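Local structure of 5,10-methylenetetrahydrofolate dehydrogenase (Bombyx mori, 5ZF1) at residues B[81-84]-B[85-89]. The protein probably catalyses the NADP+-dependent oxidation of 5,10-methylenetetrahydrofolate to 5,10-methenyltetrahydrofolate in one-carbon metabolism. Sequence-based numbering, arbitrary orientation.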
loop_
_atom_site.group_PDB
_atom_site.type_symbol
_atom_site.label_atom_id
_atom_site.label_comp_id
_atom_site.label_asym_id
_atom_site.label_seq_id
_atom_site.Cartn_x
_atom_site.Cartn_y
_atom_site.Cartn_z
ATOM N N GLU B 81 -0.570 -5.942 28.596
ATOM C CA GLU B 81 -1.345 -4.754 28.929
ATOM C C GLU B 81 -2.184 -4.291 27.745
ATOM O O GLU B 81 -3.309 -3.809 27.923
ATOM C CB GLU B 81 -0.420 -3.635 29.403
ATOM C CG GLU B 81 -1.118 -2.291 29.627
ATOM C CD GLU B 81 -1.902 -2.229 30.934
ATOM O OE1 GLU B 81 -2.721 -3.135 31.196
ATOM O OE2 GLU B 81 -1.694 -1.267 31.703
ATOM N N ILE B 82 -1.658 -4.429 26.527
ATOM C CA ILE B 82 -2.437 -4.058 25.348
ATOM C C ILE B 82 -3.656 -4.958 25.216
ATOM O O ILE B 82 -4.771 -4.483 24.963
ATOM C CB ILE B 82 -1.548 -4.096 24.091
ATOM C CG1 ILE B 82 -0.638 -2.868 24.074
ATOM C CG2 ILE B 82 -2.394 -4.173 22.825
ATOM C CD1 ILE B 82 0.651 -3.071 23.293
ATOM N N GLN B 83 -3.474 -6.269 25.408
ATOM C CA GLN B 83 -4.604 -7.183 25.270
ATOM C C GLN B 83 -5.670 -6.917 26.322
ATOM O O GLN B 83 -6.863 -7.078 26.045
ATOM C CB GLN B 83 -4.130 -8.640 25.331
ATOM C CG GLN B 83 -5.216 -9.670 24.977
ATOM C CD GLN B 83 -5.774 -9.516 23.554
ATOM O OE1 GLN B 83 -5.175 -8.864 22.698
ATOM N NE2 GLN B 83 -6.924 -10.132 23.303
ATOM N N ASN B 84 -5.268 -6.496 27.525
ATOM C CA ASN B 84 -6.245 -6.079 28.530
ATOM C C ASN B 84 -7.027 -4.853 28.071
ATOM O O ASN B 84 -8.251 -4.783 28.244
ATOM C CB ASN B 84 -5.544 -5.791 29.856
ATOM C CG ASN B 84 -5.166 -7.058 30.601
ATOM O OD1 ASN B 84 -5.018 -8.125 30.002
ATOM N ND2 ASN B 84 -5.007 -6.946 31.916
ATOM N N LEU B 85 -6.332 -3.861 27.509
ATOM C CA LEU B 85 -7.020 -2.687 26.977
ATOM C C LEU B 85 -7.905 -3.060 25.796
ATOM O O LEU B 85 -8.984 -2.474 25.616
ATOM C CB LEU B 85 -5.996 -1.627 26.574
ATOM C CG LEU B 85 -5.182 -1.019 27.717
ATOM C CD1 LEU B 85 -3.998 -0.229 27.190
ATOM C CD2 LEU B 85 -6.074 -0.124 28.578
ATOM N N ASN B 86 -7.477 -4.054 25.003
ATOM C CA ASN B 86 -8.303 -4.556 23.910
ATOM C C ASN B 86 -9.649 -5.057 24.420
ATOM O O ASN B 86 -10.681 -4.827 23.789
ATOM C CB ASN B 86 -7.578 -5.682 23.169
ATOM C CG ASN B 86 -6.465 -5.183 22.251
ATOM O OD1 ASN B 86 -6.382 -3.996 21.918
ATOM N ND2 ASN B 86 -5.600 -6.107 21.830
ATOM N N GLU B 87 -9.661 -5.743 25.564
ATOM C CA GLU B 87 -10.885 -6.348 26.073
ATOM C C GLU B 87 -11.692 -5.425 26.982
ATOM O O GLU B 87 -12.775 -5.815 27.427
ATOM C CB GLU B 87 -10.558 -7.648 26.813
ATOM C CG GLU B 87 -9.785 -8.640 25.968
ATOM C CD GLU B 87 -9.193 -9.776 26.781
ATOM O OE1 GLU B 87 -9.291 -9.739 28.025
ATOM O OE2 GLU B 87 -8.628 -10.709 26.173
ATOM N N ASP B 88 -11.208 -4.215 27.245
ATOM C CA ASP B 88 -11.877 -3.267 28.132
ATOM C C ASP B 88 -12.824 -2.389 27.318
ATOM O O ASP B 88 -12.381 -1.476 26.615
ATOM C CB ASP B 88 -10.831 -2.433 28.865
ATOM C CG ASP B 88 -11.432 -1.536 29.931
ATOM O OD1 ASP B 88 -12.659 -1.295 29.901
ATOM O OD2 ASP B 88 -10.670 -1.074 30.799
ATOM N N ASN B 89 -14.132 -2.640 27.448
ATOM C CA ASN B 89 -15.150 -1.905 26.697
ATOM C C ASN B 89 -15.207 -0.422 27.045
ATOM O O ASN B 89 -15.869 0.336 26.329
ATOM C CB ASN B 89 -16.528 -2.522 26.933
ATOM C CG ASN B 89 -16.772 -3.756 26.081
ATOM O OD1 ASN B 89 -15.963 -4.104 25.219
ATOM N ND2 ASN B 89 -17.898 -4.424 26.320
#
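Ile82 and Asn86 run side by side, one helical turn apart, on the inward face of the last turns of helix 75-87. Asn86 N donates to Ile82 O at 2.7 Å, and Ile82 CG2 lies 3.9 Å from Asn86 ND2. Next to them Leu85 sets CG against Glu81 O (3.4 Å), the same carbonyl that accepts Leu85 N. Ile82 and Leu85 are buried and form the tight side, packing on Ile38 of strand 34-40 and on Val96 and Ile94 of strand 93-96. This is the helix of a beta-alpha-beta crossover in the catalytic domain, from strand 63-69 to strand 93-96, passing over strand 34-40. Asn86 ties it to the end of helix 106-112 and the residues after: OD1 accepts Ala114 N, while ND2 serves both Ala112 O and Gln83 OE1. The bond from Asn86 ND2 to Gln83 OE1, 2.9 Å long, lies nearly in the Asn86 amide plane but meets OE1 from above the Gln83 carbonyl plane, the amides standing 85° apart. With an alanine here in place of Asn86, Ala112 O and Ala114 N would probably lose these partners and the Gln83 amide become freer to turn. Toward solvent the grip slackens. CG anti to the backbone N (chi1 -171°) and a bend at chi2 carry the Gln83 amide back over the following turn, where NE2 also reaches Glu87 OE2 in a weak 3.4 Å bond between exposed side chains, amide and carboxylate planes almost perpendicular.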